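Local coordinates for Cas13d (PDB 6IV9), which binds a CRISPR RNA and probably uses its two HEPN domains to process that guide and cut target RNA, at residues S62-M70 / N133-V144; S74-Y85 / Q96-L107. The protein carries 2 engineered substitutions. One frame throughout, in Å; residues are numbered along the deposited sequence.

Contact 1: residues S62-M70 / N133-V144; sequences SILVSENKM and NPTHRSGESSPV. With MG (magnesium ion), chain C; nucleotides of chain B.
The backbones of V65 and V144 come within 6.1 Å at their CA atoms and those of I63 and P134 within 7.6 Å, so the loop 133-144 runs beside the edge strand 60-65 without pairing to it. The P134 ring packs against the strand: its CG meets CG2 of I63 at 3.6 Å, the two side chains crossing at about a right angle, while CG2 of V65 lies against the same carbon. A chi1 of -176° sets CG1 of V65 anti to the backbone N, where it meets CG2 of T135 at 3.8 Å and CG2 of V144, leaving CG2 for P134. SD of M70 touches CD of P134 and lies 3.5 Å from OD1 of N133. OD1 of N133 accepts from T135 N, which makes an Asx turn, and from T135 OG1, both from one face of its plane. Behind this apolar seam, the R137 guanidinium binds the carbonyl oxygens of P134 and P143 through NH1 and pairs with E140 through NH2. R137 O and E140 O, with four waters, complete an octahedral magnesium site, and next to it H136 and S138 bind crRNA phosphates.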
loop_
_atom_site.group_PDB
_atom_site.type_symbol
_atom_site.label_atom_id
_atom_site.label_comp_id
_atom_site.label_asym_id
_atom_site.label_seq_id
_atom_site.Cartn_x
_atom_site.Cartn_y
_atom_site.Cartn_z
ATOM N N SER A 62 7.582 -25.648 4.047
ATOM C CA SER A 62 7.870 -25.797 2.612
ATOM C C SER A 62 8.586 -27.112 2.304
ATOM O O SER A 62 9.215 -27.654 3.174
ATOM C CB SER A 62 8.678 -24.608 2.204
ATOM O OG SER A 62 9.550 -24.901 1.162
ATOM N N ILE A 63 8.401 -27.605 1.092
ATOM C CA ILE A 63 9.217 -28.743 0.601
ATOM C C ILE A 63 10.046 -28.188 -0.557
ATOM O O ILE A 63 9.495 -27.938 -1.596
ATOM C CB ILE A 63 8.361 -29.930 0.152
ATOM C CG1 ILE A 63 7.405 -30.382 1.251
ATOM C CG2 ILE A 63 9.264 -31.052 -0.310
ATOM C CD1 ILE A 63 6.562 -31.550 0.864
ATOM N N LEU A 64 11.326 -27.974 -0.330
ATOM C CA LEU A 64 12.231 -27.460 -1.377
ATOM C C LEU A 64 12.707 -28.645 -2.204
ATOM O O LEU A 64 12.991 -29.669 -1.628
ATOM C CB LEU A 64 13.375 -26.701 -0.714
ATOM C CG LEU A 64 12.901 -25.532 0.140
ATOM C CD1 LEU A 64 14.026 -24.955 0.954
ATOM C CD2 LEU A 64 12.254 -24.462 -0.714
ATOM N N VAL A 65 12.751 -28.472 -3.516
ATOM C CA VAL A 65 13.119 -29.602 -4.399
ATOM C C VAL A 65 14.370 -29.275 -5.201
ATOM O O VAL A 65 14.476 -28.197 -5.740
ATOM C CB VAL A 65 11.972 -30.028 -5.334
ATOM C CG1 VAL A 65 12.350 -31.237 -6.154
ATOM C CG2 VAL A 65 10.663 -30.269 -4.610
ATOM N N SER A 66 15.289 -30.219 -5.187
ATOM C CA SER A 66 16.494 -30.207 -6.042
ATOM C C SER A 66 16.402 -31.432 -6.965
ATOM O O SER A 66 15.441 -32.211 -6.864
ATOM C CB SER A 66 17.749 -30.220 -5.257
ATOM O OG SER A 66 18.069 -31.547 -4.921
ATOM N N GLU A 67 17.361 -31.595 -7.853
ATOM C CA GLU A 67 17.225 -32.759 -8.748
ATOM C C GLU A 67 17.267 -34.041 -7.911
ATOM O O GLU A 67 16.429 -34.878 -8.114
ATOM C CB GLU A 67 18.276 -32.702 -9.855
ATOM C CG GLU A 67 18.126 -33.793 -10.889
ATOM C CD GLU A 67 16.877 -33.672 -11.741
ATOM O OE1 GLU A 67 16.001 -32.878 -11.373
ATOM O OE2 GLU A 67 16.776 -34.381 -12.752
ATOM N N ASN A 68 18.171 -34.157 -6.956
ATOM C CA ASN A 68 18.271 -35.470 -6.279
ATOM C C ASN A 68 17.637 -35.491 -4.885
ATOM O O ASN A 68 17.373 -36.570 -4.404
ATOM C CB ASN A 68 19.719 -35.959 -6.303
ATOM C CG ASN A 68 20.243 -36.132 -7.713
ATOM O OD1 ASN A 68 21.141 -35.424 -8.139
ATOM N ND2 ASN A 68 19.669 -37.056 -8.458
ATOM N N LYS A 69 17.335 -34.339 -4.304
ATOM C CA LYS A 69 16.860 -34.322 -2.905
ATOM C C LYS A 69 15.689 -33.373 -2.694
ATOM O O LYS A 69 15.462 -32.543 -3.537
ATOM C CB LYS A 69 17.964 -33.741 -2.036
ATOM C CG LYS A 69 19.291 -34.460 -2.100
ATOM C CD LYS A 69 19.174 -35.897 -1.741
ATOM C CE LYS A 69 20.515 -36.590 -1.714
ATOM N NZ LYS A 69 20.401 -37.985 -1.234
ATOM N N MET A 70 14.989 -33.564 -1.583
ATOM C CA MET A 70 13.906 -32.667 -1.123
ATOM C C MET A 70 14.295 -32.238 0.282
ATOM O O MET A 70 14.868 -33.050 0.997
ATOM C CB MET A 70 12.549 -33.363 -1.039
ATOM C CG MET A 70 11.937 -33.657 -2.357
ATOM S SD MET A 70 10.304 -34.335 -2.183
ATOM C CE MET A 70 10.643 -35.959 -1.525
ATOM N N ASN A 133 3.760 -35.890 -2.752
ATOM C CA ASN A 133 5.216 -35.741 -2.923
ATOM C C ASN A 133 5.304 -34.764 -4.099
ATOM O O ASN A 133 4.801 -35.082 -5.144
ATOM C CB ASN A 133 5.846 -37.092 -3.230
ATOM C CG ASN A 133 7.316 -37.015 -3.541
ATOM O OD1 ASN A 133 7.800 -35.991 -3.968
ATOM N ND2 ASN A 133 8.019 -38.107 -3.338
ATOM N N PRO A 134 5.950 -33.596 -3.972
ATOM C CA PRO A 134 5.964 -32.589 -5.030
ATOM C C PRO A 134 6.663 -33.006 -6.330
ATOM O O PRO A 134 6.451 -32.391 -7.307
ATOM C CB PRO A 134 6.626 -31.361 -4.410
ATOM C CG PRO A 134 7.363 -31.883 -3.229
ATOM C CD PRO A 134 6.682 -33.168 -2.817
ATOM N N THR A 135 7.463 -34.064 -6.278
ATOM C CA THR A 135 8.183 -34.546 -7.477
ATOM C C THR A 135 7.272 -35.426 -8.342
ATOM O O THR A 135 7.685 -35.790 -9.418
ATOM C CB THR A 135 9.446 -35.311 -7.087
ATOM O OG1 THR A 135 9.063 -36.480 -6.383
ATOM C CG2 THR A 135 10.394 -34.503 -6.241
ATOM N N HIS A 136 6.071 -35.733 -7.875
ATOM C CA HIS A 136 5.162 -36.638 -8.619
ATOM C C HIS A 136 4.169 -35.842 -9.461
ATOM O O HIS A 136 3.199 -35.339 -8.914
ATOM C CB HIS A 136 4.437 -37.532 -7.621
ATOM C CG HIS A 136 3.490 -38.486 -8.253
ATOM N ND1 HIS A 136 3.907 -39.500 -9.039
ATOM C CD2 HIS A 136 2.157 -38.587 -8.195
ATOM C CE1 HIS A 136 2.872 -40.174 -9.460
ATOM N NE2 HIS A 136 1.801 -39.641 -8.959
ATOM N N ARG A 137 4.450 -35.711 -10.755
ATOM C CA ARG A 137 3.572 -34.990 -11.706
ATOM C C ARG A 137 3.566 -35.716 -13.056
ATOM O O ARG A 137 4.625 -35.945 -13.594
ATOM C CB ARG A 137 4.028 -33.538 -11.846
ATOM C CG ARG A 137 4.168 -32.809 -10.524
ATOM C CD ARG A 137 4.679 -31.394 -10.639
ATOM N NE ARG A 137 5.775 -31.241 -11.557
ATOM C CZ ARG A 137 7.030 -31.551 -11.302
ATOM N NH1 ARG A 137 7.380 -31.993 -10.115
ATOM N NH2 ARG A 137 7.944 -31.379 -12.229
ATOM N N SER A 138 2.390 -36.010 -13.582
ATOM C CA SER A 138 2.295 -36.748 -14.863
ATOM C C SER A 138 2.713 -35.867 -16.036
ATOM O O SER A 138 2.452 -34.686 -16.011
ATOM C CB SER A 138 0.931 -37.298 -15.073
ATOM O OG SER A 138 0.073 -36.263 -15.436
ATOM N N GLY A 139 3.380 -36.462 -17.013
ATOM C CA GLY A 139 3.791 -35.726 -18.210
ATOM C C GLY A 139 4.945 -34.779 -17.965
ATOM O O GLY A 139 5.160 -33.932 -18.802
ATOM N N GLU A 140 5.630 -34.902 -16.836
ATOM C CA GLU A 140 6.808 -34.049 -16.575
ATOM C C GLU A 140 7.972 -34.948 -16.173
ATOM O O GLU A 140 7.852 -35.649 -15.206
ATOM C CB GLU A 140 6.513 -33.015 -15.495
ATOM C CG GLU A 140 5.525 -31.971 -15.937
ATOM C CD GLU A 140 5.402 -30.780 -15.013
ATOM O OE1 GLU A 140 4.318 -30.223 -14.942
ATOM O OE2 GLU A 140 6.388 -30.421 -14.379
ATOM N N SER A 141 9.045 -34.930 -16.945
ATOM C CA SER A 141 10.217 -35.780 -16.642
ATOM C C SER A 141 10.949 -35.342 -15.371
ATOM O O SER A 141 11.378 -36.194 -14.636
ATOM C CB SER A 141 11.134 -35.848 -17.815
ATOM O OG SER A 141 10.403 -36.104 -18.987
ATOM N N SER A 142 11.122 -34.047 -15.174
ATOM C CA SER A 142 11.914 -33.563 -14.023
ATOM C C SER A 142 11.174 -33.638 -12.695
ATOM O O SER A 142 10.030 -33.288 -12.637
ATOM C CB SER A 142 12.372 -32.159 -14.248
ATOM O OG SER A 142 13.123 -31.704 -13.148
ATOM N N PRO A 143 11.875 -33.942 -11.589
ATOM C CA PRO A 143 11.306 -33.870 -10.262
ATOM C C PRO A 143 11.005 -32.396 -9.966
ATOM O O PRO A 143 10.142 -32.121 -9.210
ATOM C CB PRO A 143 12.426 -34.275 -9.302
ATOM C CG PRO A 143 13.484 -34.884 -10.162
ATOM C CD PRO A 143 13.262 -34.356 -11.556
ATOM N N VAL A 144 11.765 -31.501 -10.590
ATOM C CA VAL A 144 11.663 -30.045 -10.303
ATOM C C VAL A 144 10.565 -29.394 -11.138
ATOM O O VAL A 144 10.673 -29.343 -12.327
ATOM C CB VAL A 144 13.010 -29.330 -10.490
ATOM C CG1 VAL A 144 12.893 -27.844 -10.252
ATOM C CG2 VAL A 144 14.091 -29.917 -9.612
HETATM MG MG MG C . 6.845 -36.770 -13.538
ATOM P P G B 6 -1.000 -34.304 -11.519
ATOM O OP1 G B 6 -0.143 -35.228 -12.253
ATOM O OP2 G B 6 -2.358 -34.119 -11.921
ATOM O "O5'" G B 6 -1.152 -34.755 -10.017
ATOM C "C5'" G B 6 -0.038 -35.216 -9.245
ATOM C "C4'" G B 6 -0.482 -35.661 -7.880
ATOM O "O4'" G B 6 -1.089 -34.542 -7.170
ATOM C "C3'" G B 6 -1.585 -36.744 -7.852
ATOM O "O3'" G B 6 -1.022 -38.038 -7.955
ATOM C "C2'" G B 6 -2.185 -36.542 -6.473
ATOM O "O2'" G B 6 -1.353 -37.082 -5.451
ATOM C "C1'" G B 6 -2.200 -35.015 -6.399
ATOM N N9 G B 6 -3.412 -34.393 -6.919
ATOM C C8 G B 6 -3.614 -33.842 -8.156
ATOM N N7 G B 6 -4.801 -33.328 -8.298
ATOM C C5 G B 6 -5.421 -33.566 -7.083
ATOM C C6 G B 6 -6.738 -33.285 -6.658
ATOM O O6 G B 6 -7.613 -32.671 -7.250
ATOM N N1 G B 6 -6.971 -33.760 -5.374
ATOM C C2 G B 6 -6.096 -34.500 -4.645
ATOM N N2 G B 6 -6.522 -34.898 -3.442
ATOM N N3 G B 6 -4.853 -34.752 -5.016
ATOM C C4 G B 6 -4.586 -34.248 -6.234
ATOM P P U B 7 -1.848 -39.196 -8.711
ATOM O OP1 U B 7 -0.923 -40.337 -8.847
ATOM O OP2 U B 7 -2.495 -38.643 -9.831
ATOM O "O5'" U B 7 -3.087 -39.434 -7.779
ATOM C "C5'" U B 7 -2.840 -39.996 -6.523
ATOM C "C4'" U B 7 -4.096 -40.014 -5.708
ATOM O "O4'" U B 7 -4.478 -38.666 -5.418
ATOM C "C3'" U B 7 -5.340 -40.619 -6.327
ATOM O "O3'" U B 7 -5.328 -42.026 -6.213
ATOM C "C2'" U B 7 -6.402 -40.039 -5.419
ATOM O "O2'" U B 7 -6.361 -40.592 -4.117
ATOM C "C1'" U B 7 -5.887 -38.612 -5.294
ATOM N N1 U B 7 -6.383 -37.755 -6.364
ATOM C C2 U B 7 -7.624 -37.225 -6.169
ATOM O O2 U B 7 -8.302 -37.477 -5.183
ATOM N N3 U B 7 -8.060 -36.415 -7.174
ATOM C C4 U B 7 -7.386 -36.070 -8.324
ATOM O O4 U B 7 -7.925 -35.318 -9.130
ATOM C C5 U B 7 -6.115 -36.705 -8.482
ATOM C C6 U B 7 -5.687 -37.541 -7.536
HETATM O O HOH W 1 7.582 -34.935 -12.116
HETATM O O HOH W 2 6.124 -38.037 -11.754
HETATM O O HOH W 3 9.030 -37.853 -13.388
HETATM O O HOH W 4 6.291 -38.132 -15.480
#

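Contact 2: residues S74-Y85 / Q96-L107; sequences SFGKGNSAVLEY and QLSSKDNSNIEL. With nucleotides of chain B.
Four donors grip the buried carboxylate of E84. S103 OG gives its proton to OE1 from the syn side, close to the carboxylate plane, at 2.7 Å, and S98 OG reaches that same OE1 from above the plane at 2.8 Å. The backbone N of N104 uses the syn lone pair of OE2 at 2.7 Å, and S74 OG takes the anti one. E84 leaves the backbone pointing away from 96-107, and the bend at chi2 (-85°) turns the carboxylate back among these donors, with CG and CD laid against CG1 of I105. The S74 hydroxyl is itself held: N104 ND2 donates to it at 2.9 Å, in its own amide plane.

Next along, Y85 pairs with Q96 in an antiparallel non-hydrogen-bonded bridge, and E84 and Y85 together face I72 as a classic beta bulge. E84 O takes L97 N at 2.8 Å. The Y85 ring carries L107 CB over the centre of one face, 3.7 Å from its centroid, in a CH-pi contact. Its hydroxyl bridges two backbone groups of strand 105-110, accepting from L107 N at 3.2 Å and donating to I105 O, which sits at the ring edge.

At the end of strand 69-75, F75 lays one ring face against the cytosine of the RNA, chain B; in the turn beyond, G78 O accepts from the amino group of that base and N79 OD1 from that of the neighbouring adenine.

S103 OG is also hydrogen-bonded to K120 NZ. The buried acid is probably ionised, its negative charge stabilised by neutral donors and perhaps by K120. S98 OG, S103 OG and N104 N fasten E84 to 98-104, while S74 OG ties the two hairpin strands together.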
loop_
_atom_site.group_PDB
_atom_site.type_symbol
_atom_site.label_atom_id
_atom_site.label_comp_id
_atom_site.label_asym_id
_atom_site.label_seq_id
_atom_site.Cartn_x
_atom_site.Cartn_y
_atom_site.Cartn_z
ATOM N N SER A 74 9.967 -26.556 8.617
ATOM C CA SER A 74 8.822 -26.289 9.512
ATOM C C SER A 74 8.871 -24.819 9.922
ATOM O O SER A 74 9.845 -24.155 9.662
ATOM C CB SER A 74 8.778 -27.205 10.701
ATOM O OG SER A 74 9.815 -26.928 11.606
ATOM N N PHE A 75 7.801 -24.339 10.519
ATOM C CA PHE A 75 7.791 -22.915 10.890
ATOM C C PHE A 75 8.542 -22.674 12.190
ATOM O O PHE A 75 8.265 -23.282 13.192
ATOM C CB PHE A 75 6.361 -22.420 11.081
ATOM C CG PHE A 75 5.531 -22.445 9.833
ATOM C CD1 PHE A 75 5.573 -21.403 8.934
ATOM C CD2 PHE A 75 4.689 -23.504 9.575
ATOM C CE1 PHE A 75 4.795 -21.425 7.795
ATOM C CE2 PHE A 75 3.907 -23.523 8.437
ATOM C CZ PHE A 75 3.970 -22.484 7.548
ATOM N N GLY A 76 9.469 -21.741 12.112
ATOM C CA GLY A 76 10.148 -21.179 13.281
ATOM C C GLY A 76 9.414 -19.910 13.691
ATOM O O GLY A 76 8.258 -19.755 13.333
ATOM N N LYS A 77 10.068 -19.035 14.437
ATOM C CA LYS A 77 9.437 -17.761 14.833
ATOM C C LYS A 77 9.260 -16.901 13.584
ATOM O O LYS A 77 10.163 -16.852 12.780
ATOM C CB LYS A 77 10.293 -17.026 15.863
ATOM C CG LYS A 77 9.553 -15.975 16.673
ATOM C CD LYS A 77 10.430 -14.972 17.385
ATOM C CE LYS A 77 9.646 -13.810 17.962
ATOM N NZ LYS A 77 8.770 -13.161 16.963
ATOM N N GLY A 78 8.099 -16.278 13.443
ATOM C CA GLY A 78 7.863 -15.380 12.305
ATOM C C GLY A 78 8.063 -16.091 10.985
ATOM O O GLY A 78 7.403 -17.081 10.756
ATOM N N ASN A 79 8.951 -15.559 10.156
ATOM C CA ASN A 79 9.207 -16.120 8.813
ATOM C C ASN A 79 10.398 -17.082 8.806
ATOM O O ASN A 79 10.764 -17.526 7.753
ATOM C CB ASN A 79 9.325 -15.042 7.741
ATOM C CG ASN A 79 9.112 -15.643 6.376
ATOM O OD1 ASN A 79 8.348 -16.581 6.232
ATOM N ND2 ASN A 79 9.818 -15.144 5.389
ATOM N N SER A 80 10.959 -17.377 9.963
ATOM C CA SER A 80 12.108 -18.303 10.038
ATOM C C SER A 80 11.706 -19.725 9.658
ATOM O O SER A 80 10.637 -20.148 10.025
ATOM C CB SER A 80 12.706 -18.277 11.381
ATOM O OG SER A 80 13.096 -16.966 11.675
ATOM N N ALA A 81 12.625 -20.415 8.997
ATOM C CA ALA A 81 12.457 -21.808 8.550
ATOM C C ALA A 81 13.323 -22.726 9.410
ATOM O O ALA A 81 14.431 -22.363 9.701
ATOM C CB ALA A 81 12.853 -21.934 7.110
ATOM N N VAL A 82 12.768 -23.845 9.845
ATOM C CA VAL A 82 13.561 -24.853 10.589
ATOM C C VAL A 82 13.780 -25.997 9.603
ATOM O O VAL A 82 12.806 -26.593 9.200
ATOM C CB VAL A 82 12.808 -25.349 11.832
ATOM C CG1 VAL A 82 13.499 -26.530 12.473
ATOM C CG2 VAL A 82 12.587 -24.248 12.839
ATOM N N LEU A 83 15.019 -26.234 9.194
ATOM C CA LEU A 83 15.244 -27.372 8.277
ATOM C C LEU A 83 14.969 -28.635 9.088
ATOM O O LEU A 83 15.567 -28.802 10.136
ATOM C CB LEU A 83 16.678 -27.344 7.760
ATOM C CG LEU A 83 16.864 -26.593 6.453
ATOM C CD1 LEU A 83 18.328 -26.291 6.203
ATOM C CD2 LEU A 83 16.271 -27.384 5.317
ATOM N N GLU A 84 14.073 -29.473 8.606
ATOM C CA GLU A 84 13.706 -30.664 9.389
ATOM C C GLU A 84 14.305 -31.922 8.777
ATOM O O GLU A 84 14.918 -32.686 9.497
ATOM C CB GLU A 84 12.188 -30.805 9.406
ATOM C CG GLU A 84 11.483 -29.745 10.229
ATOM C CD GLU A 84 11.366 -30.048 11.710
ATOM O OE1 GLU A 84 11.942 -31.020 12.144
ATOM O OE2 GLU A 84 10.700 -29.308 12.400
ATOM N N TYR A 85 14.069 -32.145 7.494
ATOM C CA TYR A 85 14.557 -33.403 6.900
ATOM C C TYR A 85 15.086 -33.210 5.492
ATOM O O TYR A 85 14.653 -32.337 4.794
ATOM C CB TYR A 85 13.408 -34.399 6.772
ATOM C CG TYR A 85 12.799 -34.812 8.079
ATOM C CD1 TYR A 85 11.769 -34.087 8.629
ATOM C CD2 TYR A 85 13.259 -35.914 8.766
ATOM C CE1 TYR A 85 11.201 -34.441 9.832
ATOM C CE2 TYR A 85 12.701 -36.287 9.969
ATOM C CZ TYR A 85 11.676 -35.540 10.508
ATOM O OH TYR A 85 11.111 -35.881 11.692
ATOM N N GLN A 96 17.312 -36.677 9.345
ATOM C CA GLN A 96 16.783 -35.571 10.160
ATOM C C GLN A 96 17.882 -34.527 10.329
ATOM O O GLN A 96 18.974 -34.889 10.737
ATOM C CB GLN A 96 16.269 -36.064 11.505
ATOM C CG GLN A 96 15.663 -34.956 12.339
ATOM C CD GLN A 96 14.921 -35.481 13.538
ATOM O OE1 GLN A 96 14.586 -36.650 13.619
ATOM N NE2 GLN A 96 14.660 -34.606 14.481
ATOM N N LEU A 97 17.575 -33.288 9.971
ATOM C CA LEU A 97 18.529 -32.161 10.079
ATOM C C LEU A 97 18.282 -31.409 11.386
ATOM O O LEU A 97 19.210 -30.819 11.904
ATOM C CB LEU A 97 18.314 -31.236 8.881
ATOM C CG LEU A 97 18.401 -31.894 7.514
ATOM C CD1 LEU A 97 18.058 -30.922 6.409
ATOM C CD2 LEU A 97 19.776 -32.467 7.288
ATOM N N SER A 98 17.036 -31.403 11.841
ATOM C CA SER A 98 16.642 -30.695 13.077
ATOM C C SER A 98 17.099 -31.443 14.333
ATOM O O SER A 98 17.232 -32.651 14.293
ATOM C CB SER A 98 15.167 -30.471 13.104
ATOM O OG SER A 98 14.471 -31.692 13.034
ATOM N N SER A 99 17.340 -30.681 15.393
ATOM C CA SER A 99 17.674 -31.221 16.730
ATOM C C SER A 99 16.386 -31.722 17.379
ATOM O O SER A 99 15.318 -31.348 16.938
ATOM C CB SER A 99 18.284 -30.163 17.576
ATOM O OG SER A 99 17.319 -29.191 17.898
ATOM N N LYS A 100 16.498 -32.497 18.446
ATOM C CA LYS A 100 15.288 -33.001 19.137
ATOM C C LYS A 100 14.487 -31.820 19.678
ATOM O O LYS A 100 13.284 -31.909 19.695
ATOM C CB LYS A 100 15.674 -33.898 20.311
ATOM C CG LYS A 100 14.528 -34.251 21.241
ATOM C CD LYS A 100 14.692 -35.617 21.870
ATOM C CE LYS A 100 15.869 -35.687 22.812
ATOM N NZ LYS A 100 15.886 -36.964 23.562
ATOM N N ASP A 101 15.157 -30.809 20.211
ATOM C CA ASP A 101 14.460 -29.625 20.759
ATOM C C ASP A 101 13.796 -28.776 19.666
ATOM O O ASP A 101 12.683 -28.338 19.878
ATOM C CB ASP A 101 15.429 -28.766 21.563
ATOM C CG ASP A 101 15.738 -29.325 22.942
ATOM O OD1 ASP A 101 14.911 -30.076 23.474
ATOM O OD2 ASP A 101 16.802 -28.991 23.471
ATOM N N ASN A 102 14.498 -28.493 18.575
ATOM C CA ASN A 102 13.959 -27.630 17.489
ATOM C C ASN A 102 12.862 -28.288 16.638
ATOM O O ASN A 102 12.068 -27.557 16.087
ATOM C CB ASN A 102 15.065 -27.046 16.615
ATOM C CG ASN A 102 16.100 -26.307 17.430
ATOM O OD1 ASN A 102 17.256 -26.220 17.033
ATOM N ND2 ASN A 102 15.692 -25.776 18.569
ATOM N N SER A 103 12.840 -29.610 16.533
ATOM C CA SER A 103 11.909 -30.285 15.594
ATOM C C SER A 103 10.436 -30.022 15.914
ATOM O O SER A 103 10.057 -30.135 17.055
ATOM C CB SER A 103 12.206 -31.742 15.481
ATOM O OG SER A 103 11.447 -32.312 14.446
ATOM N N ASN A 104 9.654 -29.726 14.877
ATOM C CA ASN A 104 8.209 -29.430 15.008
ATOM C C ASN A 104 7.347 -30.502 14.345
ATOM O O ASN A 104 6.165 -30.532 14.607
ATOM C CB ASN A 104 7.892 -28.080 14.379
ATOM C CG ASN A 104 8.627 -26.987 15.107
ATOM O OD1 ASN A 104 8.586 -26.943 16.320
ATOM N ND2 ASN A 104 9.329 -26.145 14.383
ATOM N N ILE A 105 7.938 -31.319 13.492
ATOM C CA ILE A 105 7.140 -32.337 12.777
ATOM C C ILE A 105 7.906 -33.650 12.740
ATOM O O ILE A 105 9.115 -33.621 12.768
ATOM C CB ILE A 105 6.798 -31.846 11.369
ATOM C CG1 ILE A 105 8.054 -31.474 10.590
ATOM C CG2 ILE A 105 5.808 -30.701 11.432
ATOM C CD1 ILE A 105 7.794 -31.081 9.172
ATOM N N GLU A 106 7.162 -34.746 12.676
ATOM C CA GLU A 106 7.730 -36.109 12.607
ATOM C C GLU A 106 7.412 -36.643 11.218
ATOM O O GLU A 106 6.268 -36.612 10.841
ATOM C CB GLU A 106 7.097 -36.981 13.685
ATOM C CG GLU A 106 7.477 -38.431 13.585
ATOM C CD GLU A 106 8.042 -39.023 14.858
ATOM O OE1 GLU A 106 7.610 -38.614 15.942
ATOM O OE2 GLU A 106 8.906 -39.898 14.760
ATOM N N LEU A 107 8.429 -37.053 10.482
ATOM C CA LEU A 107 8.185 -37.578 9.131
ATOM C C LEU A 107 7.848 -39.062 9.220
ATOM O O LEU A 107 8.556 -39.795 9.874
ATOM C CB LEU A 107 9.420 -37.345 8.265
ATOM C CG LEU A 107 9.196 -37.399 6.760
ATOM C CD1 LEU A 107 8.152 -36.400 6.340
ATOM C CD2 LEU A 107 10.488 -37.154 6.008
ATOM P P C B 30 -1.687 -17.894 4.050
ATOM O OP1 C B 30 -3.121 -17.905 4.170
ATOM O OP2 C B 30 -0.916 -16.639 4.073
ATOM O "O5'" C B 30 -1.013 -18.713 5.232
ATOM C "C5'" C B 30 -1.573 -19.957 5.672
ATOM C "C4'" C B 30 -1.007 -20.312 7.023
ATOM O "O4'" C B 30 0.425 -20.525 6.946
ATOM C "C3'" C B 30 -1.141 -19.318 8.155
ATOM O "O3'" C B 30 -2.468 -19.280 8.645
ATOM C "C2'" C B 30 -0.158 -19.920 9.167
ATOM O "O2'" C B 30 -0.714 -21.013 9.889
ATOM C "C1'" C B 30 0.966 -20.375 8.238
ATOM N N1 C B 30 2.092 -19.437 8.176
ATOM C C2 C B 30 2.898 -19.392 9.301
ATOM O O2 C B 30 2.623 -20.140 10.253
ATOM N N3 C B 30 3.949 -18.543 9.327
ATOM C C4 C B 30 4.250 -17.819 8.248
ATOM N N4 C B 30 5.354 -17.092 8.287
ATOM C C5 C B 30 3.464 -17.880 7.057
ATOM C C6 C B 30 2.445 -18.756 7.044
ATOM P P A B 29 0.874 -15.878 -1.111
ATOM O OP1 A B 29 1.550 -14.824 -0.440
ATOM O OP2 A B 29 1.514 -16.671 -2.189
ATOM O "O5'" A B 29 0.395 -16.840 0.066
ATOM C "C5'" A B 29 -0.464 -17.947 -0.221
ATOM C "C4'" A B 29 -0.084 -19.089 0.687
ATOM O "O4'" A B 29 1.293 -19.442 0.397
ATOM C "C3'" A B 29 -0.059 -18.751 2.169
ATOM O "O3'" A B 29 -1.379 -18.701 2.723
ATOM C "C2'" A B 29 0.834 -19.875 2.691
ATOM O "O2'" A B 29 0.121 -21.107 2.773
ATOM C "C1'" A B 29 1.894 -19.939 1.574
ATOM N N9 A B 29 3.020 -19.104 1.863
ATOM C C8 A B 29 3.270 -17.814 1.461
ATOM N N7 A B 29 4.307 -17.282 2.046
ATOM C C5 A B 29 4.754 -18.270 2.907
ATOM C C6 A B 29 5.789 -18.305 3.847
ATOM N N6 A B 29 6.636 -17.298 4.052
ATOM N N1 A B 29 5.955 -19.445 4.561
ATOM C C2 A B 29 5.121 -20.460 4.339
ATOM N N3 A B 29 4.095 -20.535 3.501
ATOM C C4 A B 29 3.943 -19.378 2.834
#

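How the contacts relate
From the N terminus the chain builds a four-stranded antiparallel sheet, 60-65, 69-75, 81-88 and 94-96, then a three-stranded one, 105-110, 114-119 and 129-132. Contact 2 closes the short loop, bringing the third strand and the end of the second back against 96-107, where the first sheet passes into the second. Contact 1 closes the long loop, returning the chain after 129-132 to the edge strand 60-65 before helix 152-160 starts. Contact 2 thus lies wholly within the span of contact 1. Their centres are about 21 Å apart, strand 69-75 serves both, and each lies beside different nucleotides of the crRNA.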